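PDB 4FBD: putative uncharacterized protein from Toxoplasma gondii, which is of unknown function and belongs to the DUF3228 family of conserved hypothetical proteins. Local coordinates for residues E64-K69 against N97-L102; E72-D77 against R91-P96. One frame throughout, in Å; residues are numbered along the deposited sequence.

Contact 1 of 2, residues E64-K69 against N97-L102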
ATOM      1  N   GLU A  64     -24.056  16.350  26.369  1.00 75.49           N
ATOM      2  CA  GLU A  64     -24.110  16.516  27.806  1.00 73.67           C
ATOM      3  C   GLU A  64     -24.209  15.114  28.456  1.00 69.48           C
ATOM      4  O   GLU A  64     -23.416  14.748  29.315  1.00 66.52           O
ATOM      5  CB  GLU A  64     -25.320  17.369  28.203  1.00 78.05           C
ATOM      6  CG  GLU A  64     -25.329  18.843  27.673  1.00 83.44           C
ATOM      7  CD  GLU A  64     -25.532  18.998  26.139  1.00 87.19           C
ATOM      8  OE1 GLU A  64     -25.754  17.997  25.418  1.00 86.99           O
ATOM      9  OE2 GLU A  64     -25.460  20.146  25.655  1.00 88.99           O
ATOM     10  N   GLU A  65     -25.191  14.340  28.021  1.00 68.67           N
ATOM     11  CA  GLU A  65     -25.422  12.990  28.530  1.00 66.60           C
ATOM     12  C   GLU A  65     -24.209  12.084  28.289  1.00 61.82           C
ATOM     13  O   GLU A  65     -23.818  11.284  29.144  1.00 60.69           O
ATOM     14  CB  GLU A  65     -26.675  12.415  27.849  1.00 69.30           C
ATOM     15  CG  GLU A  65     -27.042  10.979  28.235  1.00 71.79           C
ATOM     16  CD  GLU A  65     -28.352  10.490  27.587  1.00 76.89           C
ATOM     17  OE1 GLU A  65     -29.308  11.291  27.437  1.00 77.90           O
ATOM     18  OE2 GLU A  65     -28.423   9.283  27.255  1.00 78.57           O
ATOM     19  N   PHE A  66     -23.623  12.205  27.110  1.00 58.67           N
ATOM     20  CA  PHE A  66     -22.449  11.428  26.766  1.00 54.53           C
ATOM     21  C   PHE A  66     -21.312  11.671  27.764  1.00 51.27           C
ATOM     22  O   PHE A  66     -20.729  10.742  28.312  1.00 49.14           O
ATOM     23  CB  PHE A  66     -21.999  11.823  25.368  1.00 54.05           C
ATOM     24  CG  PHE A  66     -20.763  11.142  24.932  1.00 52.56           C
ATOM     25  CD1 PHE A  66     -20.802   9.830  24.514  1.00 52.84           C
ATOM     26  CD2 PHE A  66     -19.554  11.808  24.945  1.00 53.70           C
ATOM     27  CE1 PHE A  66     -19.653   9.185  24.119  1.00 54.16           C
ATOM     28  CE2 PHE A  66     -18.400  11.180  24.557  1.00 53.99           C
ATOM     29  CZ  PHE A  66     -18.443   9.859  24.135  1.00 54.70           C
ATOM     30  N   LEU A  67     -21.019  12.939  28.001  1.00 51.28           N
ATOM     31  CA  LEU A  67     -19.940  13.333  28.900  1.00 50.90           C
ATOM     32  C   LEU A  67     -20.242  12.883  30.334  1.00 50.15           C
ATOM     33  O   LEU A  67     -19.355  12.455  31.076  1.00 47.60           O
ATOM     34  CB  LEU A  67     -19.776  14.849  28.853  1.00 51.55           C
ATOM     35  CG  LEU A  67     -18.558  15.383  29.570  1.00 49.97           C
ATOM     36  CD1 LEU A  67     -17.315  14.745  28.957  1.00 41.01           C
ATOM     37  CD2 LEU A  67     -18.508  16.928  29.482  1.00 49.37           C
ATOM     38  N   GLU A  68     -21.508  12.957  30.696  1.00 50.22           N
ATOM     39  CA  GLU A  68     -21.927  12.545  32.007  1.00 53.85           C
ATOM     40  C   GLU A  68     -21.683  11.047  32.204  1.00 52.47           C
ATOM     41  O   GLU A  68     -21.135  10.631  33.229  1.00 51.40           O
ATOM     42  CB  GLU A  68     -23.408  12.877  32.198  1.00 57.82           C
ATOM     43  CG  GLU A  68     -23.873  12.905  33.647  1.00 66.84           C
ATOM     44  CD  GLU A  68     -23.984  11.540  34.301  1.00 76.71           C
ATOM     45  OE1 GLU A  68     -23.750  10.520  33.620  1.00 85.38           O
ATOM     46  OE2 GLU A  68     -24.336  11.491  35.506  1.00 86.36           O
ATOM     47  N   LYS A  69     -22.087  10.238  31.229  0.50 52.32           N
ATOM     48  CA  LYS A  69     -21.895   8.788  31.339  0.50 52.23           C
ATOM     49  C   LYS A  69     -20.420   8.409  31.278  0.50 50.11           C
ATOM     50  O   LYS A  69     -19.994   7.460  31.938  0.50 50.85           O
ATOM     51  CB  LYS A  69     -22.724   8.044  30.300  0.50 52.81           C
ATOM     52  CG  LYS A  69     -24.214   8.194  30.545  0.50 56.38           C
ATOM     53  CD  LYS A  69     -25.031   7.277  29.666  0.50 59.51           C
ATOM     54  CE  LYS A  69     -26.524   7.421  29.947  0.50 61.21           C
ATOM     55  NZ  LYS A  69     -27.300   6.508  29.061  0.50 65.12           N
ATOM     56  N   ASN A  97     -18.572   0.632  25.135  1.00 43.41           N
ATOM     57  CA  ASN A  97     -19.293   1.344  24.099  1.00 44.18           C
ATOM     58  C   ASN A  97     -20.777   1.442  24.445  1.00 44.89           C
ATOM     59  O   ASN A  97     -21.581   0.615  24.030  1.00 48.00           O
ATOM     60  CB  ASN A  97     -19.089   0.610  22.775  1.00 45.45           C
ATOM     61  CG  ASN A  97     -19.679   1.347  21.602  1.00 47.41           C
ATOM     62  OD1 ASN A  97     -20.174   2.472  21.746  1.00 46.44           O
ATOM     63  ND2 ASN A  97     -19.621   0.726  20.420  1.00 45.33           N
ATOM     64  N   PHE A  98     -21.150   2.472  25.187  1.00 44.55           N
ATOM     65  CA  PHE A  98     -22.536   2.623  25.616  1.00 47.19           C
ATOM     66  C   PHE A  98     -23.446   3.341  24.616  1.00 48.59           C
ATOM     67  O   PHE A  98     -24.647   3.373  24.833  1.00 50.63           O
ATOM     68  CB  PHE A  98     -22.619   3.337  26.968  1.00 48.24           C
ATOM     69  CG  PHE A  98     -22.245   4.780  26.907  1.00 43.59           C
ATOM     70  CD1 PHE A  98     -23.210   5.748  26.659  1.00 48.30           C
ATOM     71  CD2 PHE A  98     -20.947   5.170  27.100  1.00 41.21           C
ATOM     72  CE1 PHE A  98     -22.872   7.101  26.608  1.00 49.11           C
ATOM     73  CE2 PHE A  98     -20.581   6.522  27.052  1.00 43.93           C
ATOM     74  CZ  PHE A  98     -21.536   7.483  26.803  1.00 49.63           C
ATOM     75  N   VAL A  99     -22.897   3.937  23.559  1.00 46.66           N
ATOM     76  CA  VAL A  99     -23.751   4.592  22.550  1.00 50.25           C
ATOM     77  C   VAL A  99     -24.008   3.699  21.342  1.00 49.54           C
ATOM     78  O   VAL A  99     -24.718   4.074  20.420  1.00 50.84           O
ATOM     79  CB  VAL A  99     -23.139   5.909  22.052  1.00 50.68           C
ATOM     80  CG1 VAL A  99     -22.874   6.822  23.233  1.00 52.05           C
ATOM     81  CG2 VAL A  99     -21.869   5.652  21.304  1.00 44.90           C
ATOM     82  N   GLY A 100     -23.429   2.506  21.345  1.00 48.46           N
ATOM     83  CA  GLY A 100     -23.589   1.578  20.213  1.00 47.20           C
ATOM     84  C   GLY A 100     -22.947   2.060  18.920  1.00 44.49           C
ATOM     85  O   GLY A 100     -23.440   1.786  17.844  1.00 47.20           O
ATOM     86  N   ALA A 101     -21.845   2.787  19.021  1.00 40.86           N
ATOM     87  CA  ALA A 101     -21.140   3.264  17.831  1.00 40.52           C
ATOM     88  C   ALA A 101     -20.554   2.062  17.057  1.00 38.88           C
ATOM     89  O   ALA A 101     -20.141   1.057  17.644  1.00 37.34           O
ATOM     90  CB  ALA A 101     -20.029   4.263  18.215  1.00 38.39           C
ATOM     91  N   LEU A 102     -20.577   2.166  15.741  1.00 39.73           N
ATOM     92  CA  LEU A 102     -20.060   1.135  14.862  1.00 39.63           C
ATOM     93  C   LEU A 102     -18.585   1.418  14.555  1.00 38.34           C
ATOM     94  O   LEU A 102     -18.186   2.576  14.444  1.00 37.64           O
ATOM     95  CB  LEU A 102     -20.863   1.101  13.557  1.00 40.54           C
ATOM     96  CG  LEU A 102     -22.376   0.895  13.714  1.00 46.94           C
ATOM     97  CD1 LEU A 102     -23.093   0.932  12.350  1.00 42.08           C
ATOM     98  CD2 LEU A 102     -22.667  -0.424  14.480  1.00 44.08           C
TER
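F66 and F98 make the aromatic part of this contact. Their planes lie 29° apart and their centroids are 5.5 Å from each other, so the rings are nearly parallel but slid far enough that they hardly overlap. Contact is confined to a corner: CZ of F98 comes to 3.4 Å from CD1 of F66 and also lies close to CE1, an oblique meeting of carbons without a true stack. F66 gets there with CG anti to its backbone N (chi1 177°), which carries CD1 and CE1 to within contact of the loop.

A CH-pi contact comes from K69. Its CB lies over one face of the F98 ring, 4.0 Å from the centroid and 24° off the ring normal, displaced toward the rim. K69 is modelled in two conformers; in the one described here the extended chain also brings CD alongside the ring, 3.7 Å from F98 CE1. In that conformer NZ continues to E65 OE2, one helical turn back, in a long, weak salt bridge of 3.5 Å that must be regarded as doubtful.

These side chains belong to helix 63-76 and to the loop that leaves strand 90-96 and leads to strand 105-107, so the loop folds back against the helix just after the strand ends. F66 also touches L40 of edge strand 39-40.

V99 adds an apolar contact: its CG1 sits at the edge of the F66 ring, in its plane, 3.9 Å from CD1. On the loop side, the turn is closed by polar bonds: N97 ND2 donates to A101 O at 2.8 Å, in the plane of both the amide and the carbonyl, and A101 N returns a bond to N97 OD1. N97 ND2 also bonds A147 O.

Contact 2 of 2, residues E72-D77 against R91-P96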
ATOM      1  N   GLU A  72     -19.131   9.186  34.708  1.00 52.54           N
ATOM      2  CA  GLU A  72     -19.671   8.192  35.633  1.00 55.94           C
ATOM      3  C   GLU A  72     -18.941   6.866  35.456  1.00 55.41           C
ATOM      4  O   GLU A  72     -18.565   6.225  36.439  1.00 56.99           O
ATOM      5  CB  GLU A  72     -21.149   7.961  35.373  1.00 57.84           C
ATOM      6  CG  GLU A  72     -21.799   7.026  36.371  1.00 64.53           C
ATOM      7  CD  GLU A  72     -23.305   6.880  36.140  1.00 70.79           C
ATOM      8  OE1 GLU A  72     -24.083   7.153  37.083  1.00 75.59           O
ATOM      9  OE2 GLU A  72     -23.707   6.532  35.009  1.00 69.83           O
ATOM     10  N   LEU A  73     -18.769   6.435  34.208  1.00 52.95           N
ATOM     11  CA  LEU A  73     -18.063   5.191  33.963  1.00 53.97           C
ATOM     12  C   LEU A  73     -16.634   5.239  34.495  1.00 54.65           C
ATOM     13  O   LEU A  73     -16.128   4.240  34.997  1.00 56.22           O
ATOM     14  CB  LEU A  73     -18.064   4.830  32.477  1.00 52.75           C
ATOM     15  CG  LEU A  73     -19.431   4.337  31.982  1.00 57.09           C
ATOM     16  CD1 LEU A  73     -19.495   4.198  30.459  1.00 49.67           C
ATOM     17  CD2 LEU A  73     -19.800   3.008  32.658  1.00 59.69           C
ATOM     18  N   VAL A  74     -16.005   6.411  34.420  1.00 55.98           N
ATOM     19  CA  VAL A  74     -14.627   6.585  34.869  1.00 56.46           C
ATOM     20  C   VAL A  74     -14.475   6.514  36.368  1.00 59.56           C
ATOM     21  O   VAL A  74     -13.665   5.736  36.872  1.00 62.04           O
ATOM     22  CB  VAL A  74     -14.043   7.911  34.349  1.00 56.74           C
ATOM     23  CG1 VAL A  74     -12.745   8.239  35.060  1.00 57.74           C
ATOM     24  CG2 VAL A  74     -13.838   7.819  32.837  1.00 54.56           C
ATOM     25  N   THR A  75     -15.249   7.316  37.091  1.00 61.18           N
ATOM     26  CA  THR A  75     -15.167   7.318  38.548  1.00 63.07           C
ATOM     27  C   THR A  75     -15.716   6.034  39.196  1.00 63.94           C
ATOM     28  O   THR A  75     -15.323   5.704  40.308  1.00 65.20           O
ATOM     29  CB  THR A  75     -15.804   8.604  39.166  1.00 65.47           C
ATOM     30  OG1 THR A  75     -17.066   8.847  38.562  1.00 68.16           O
ATOM     31  CG2 THR A  75     -14.925   9.835  38.912  1.00 64.71           C
ATOM     32  N   ARG A  76     -16.596   5.293  38.516  1.00 63.23           N
ATOM     33  CA  ARG A  76     -17.084   4.023  39.082  1.00 64.99           C
ATOM     34  C   ARG A  76     -16.035   2.910  39.028  1.00 63.42           C
ATOM     35  O   ARG A  76     -15.736   2.292  40.053  1.00 67.83           O
ATOM     36  CB  ARG A  76     -18.365   3.509  38.405  1.00 66.47           C
ATOM     37  CG  ARG A  76     -19.650   4.221  38.843  1.00 74.44           C
ATOM     38  CD  ARG A  76     -20.922   3.387  38.547  1.00 83.37           C
ATOM     39  NE  ARG A  76     -21.180   3.094  37.126  1.00 87.81           N
ATOM     40  CZ  ARG A  76     -20.823   1.978  36.477  1.00 90.57           C
ATOM     41  NH1 ARG A  76     -21.140   1.832  35.193  1.00 90.84           N
ATOM     42  NH2 ARG A  76     -20.164   1.001  37.089  1.00 94.36           N
ATOM     43  N   ASP A  77     -15.498   2.647  37.838  1.00 57.21           N
ATOM     44  CA  ASP A  77     -14.504   1.581  37.644  1.00 54.72           C
ATOM     45  C   ASP A  77     -13.034   2.053  37.813  1.00 52.27           C
ATOM     46  O   ASP A  77     -12.454   2.731  36.942  1.00 50.24           O
ATOM     47  CB  ASP A  77     -14.689   0.920  36.258  1.00 51.64           C
ATOM     48  CG  ASP A  77     -13.815  -0.337  36.073  1.00 53.50           C
ATOM     49  OD1 ASP A  77     -13.055  -0.729  37.004  1.00 52.25           O
ATOM     50  OD2 ASP A  77     -13.896  -0.947  34.991  1.00 56.83           O
ATOM     51  N   ARG A  91      -3.570  11.994  25.465  1.00 58.37           N
ATOM     52  CA  ARG A  91      -3.785  10.880  26.369  1.00 52.04           C
ATOM     53  C   ARG A  91      -5.016  10.190  25.936  1.00 46.96           C
ATOM     54  O   ARG A  91      -5.801  10.779  25.259  1.00 47.19           O
ATOM     55  CB  ARG A  91      -3.918  11.381  27.796  1.00 52.81           C
ATOM     56  CG  ARG A  91      -4.674  10.466  28.705  1.00 44.07           C
ATOM     57  CD  ARG A  91      -4.138  10.545  30.017  1.00 52.62           C
ATOM     58  NE  ARG A  91      -2.805   9.918  30.102  1.00 54.37           N
ATOM     59  CZ  ARG A  91      -1.999  10.059  31.159  1.00 63.92           C
ATOM     60  NH1 ARG A  91      -2.376  10.819  32.198  1.00 63.80           N
ATOM     61  NH2 ARG A  91      -0.812   9.460  31.182  1.00 71.87           N
ATOM     62  N   HIS A  92      -5.194   8.924  26.288  1.00 45.69           N
ATOM     63  CA  HIS A  92      -6.419   8.260  25.895  1.00 43.76           C
ATOM     64  C   HIS A  92      -6.841   7.132  26.823  1.00 41.81           C
ATOM     65  O   HIS A  92      -6.033   6.592  27.551  1.00 44.21           O
ATOM     66  CB  HIS A  92      -6.288   7.779  24.448  1.00 43.63           C
ATOM     67  CG  HIS A  92      -5.289   6.690  24.256  1.00 44.46           C
ATOM     68  ND1 HIS A  92      -5.659   5.394  23.957  1.00 44.95           N
ATOM     69  CD2 HIS A  92      -3.939   6.687  24.352  1.00 45.10           C
ATOM     70  CE1 HIS A  92      -4.575   4.647  23.846  1.00 44.01           C
ATOM     71  NE2 HIS A  92      -3.520   5.405  24.086  1.00 48.45           N
ATOM     72  N   LEU A  93      -8.126   6.812  26.814  1.00 39.37           N
ATOM     73  CA  LEU A  93      -8.632   5.715  27.614  1.00 40.25           C
ATOM     74  C   LEU A  93      -9.709   4.954  26.850  1.00 40.05           C
ATOM     75  O   LEU A  93     -10.351   5.502  25.953  1.00 41.09           O
ATOM     76  CB  LEU A  93      -9.237   6.192  28.931  1.00 41.18           C
ATOM     77  CG  LEU A  93     -10.378   7.188  28.797  1.00 40.99           C
ATOM     78  CD1 LEU A  93     -11.270   7.206  30.046  1.00 37.48           C
ATOM     79  CD2 LEU A  93      -9.798   8.581  28.469  1.00 36.99           C
ATOM     80  N   TYR A  94      -9.899   3.702  27.245  1.00 39.00           N
ATOM     81  CA  TYR A  94     -10.901   2.816  26.681  1.00 37.94           C
ATOM     82  C   TYR A  94     -12.008   2.638  27.656  1.00 37.52           C
ATOM     83  O   TYR A  94     -11.747   2.403  28.808  1.00 42.28           O
ATOM     84  CB  TYR A  94     -10.298   1.439  26.415  1.00 38.93           C
ATOM     85  CG  TYR A  94      -9.207   1.553  25.440  1.00 38.06           C
ATOM     86  CD1 TYR A  94      -9.492   1.688  24.094  1.00 42.07           C
ATOM     87  CD2 TYR A  94      -7.896   1.603  25.843  1.00 37.54           C
ATOM     88  CE1 TYR A  94      -8.502   1.845  23.179  1.00 41.63           C
ATOM     89  CE2 TYR A  94      -6.884   1.733  24.918  1.00 40.82           C
ATOM     90  CZ  TYR A  94      -7.210   1.857  23.586  1.00 37.01           C
ATOM     91  OH  TYR A  94      -6.257   2.044  22.655  1.00 40.44           O
ATOM     92  N   ILE A  95     -13.243   2.798  27.204  1.00 37.64           N
ATOM     93  CA  ILE A  95     -14.402   2.599  28.034  1.00 37.78           C
ATOM     94  C   ILE A  95     -15.404   1.711  27.241  1.00 39.05           C
ATOM     95  O   ILE A  95     -15.307   1.587  25.998  1.00 39.45           O
ATOM     96  CB  ILE A  95     -15.086   3.940  28.391  1.00 38.75           C
ATOM     97  CG1 ILE A  95     -15.718   4.577  27.143  1.00 40.78           C
ATOM     98  CG2 ILE A  95     -14.088   4.935  29.033  1.00 33.63           C
ATOM     99  CD1 ILE A  95     -16.544   5.858  27.435  1.00 36.33           C
ATOM    100  N   PRO A  96     -16.342   1.083  27.943  1.00 39.24           N
ATOM    101  CA  PRO A  96     -17.383   0.326  27.241  1.00 41.22           C
ATOM    102  C   PRO A  96     -18.175   1.211  26.263  1.00 42.21           C
ATOM    103  O   PRO A  96     -18.397   2.399  26.528  1.00 41.46           O
ATOM    104  CB  PRO A  96     -18.309  -0.135  28.371  1.00 43.26           C
ATOM    105  CG  PRO A  96     -17.419  -0.159  29.613  1.00 42.92           C
ATOM    106  CD  PRO A  96     -16.464   0.989  29.412  1.00 40.35           C
TER
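V74 and L93 meet with their side chains crossing at about a right angle, a methyl-to-methyl contact in which CG2 of V74 lies 3.8 Å from CD1 of L93. The valine's rotation (chi1 167°) leaves CG2 anti to its own carbonyl carbon, and this is the branch that meets the leucine. On the strand, L93 holds CG between its backbone N and carbonyl carbon, a rotation (chi1 58°) that brings CD1 to V74. Both residues are buried, and the valine joins an apolar cluster in which L93 also touches F82 and L154 of the neighbouring strands and I80 of a loop.

L73 is directed at the strand from the preceding helical position, but its approach is looser. The closest backbone pair is L73 with I95, whose CA atoms are 7.4 Å apart, yet the nearest atom pair from this leucine is CD1 to P96 O at 4.5 Å. I95 and P96 also point their CB atoms at the helix, giving up modest surface without close atomic contact.

The helix is the C-terminal end of 63-76, packed on a face of the mixed sheet in which strand 90-96 lies between 149-156 and the edge strand 82-84. L93 and I95 direct CB at the helix, while H92 and Y94 lie on the other side of the strand, where H92 ND1 bonds D151 OD1; P96, at the strand's end, departs from this alternation.

With 161 Å² buried in total and only carbons in the closest pair, the helix end and the strand are joined by dispersion and burial of apolar surface, without directional polar bonds between them.

Contacts 1 and 2 use successive parts of one helix, 63-76: the first half packs on the loop at 97-102, the second on the strand that runs straight into that loop. Contact 2 is therefore nested within the chain segment closed by contact 1, and the centres of the two are about 11 Å apart. They join directly through F98 CD2 and L73 CD1, 3.8 Å from each other, so the F98 ring packs on side chains of both helical segments. Both lie on the same side of the chain's centre, their own centres about 16 Å and 17 Å from it. With the function unknown, neither contact can be assigned to a site.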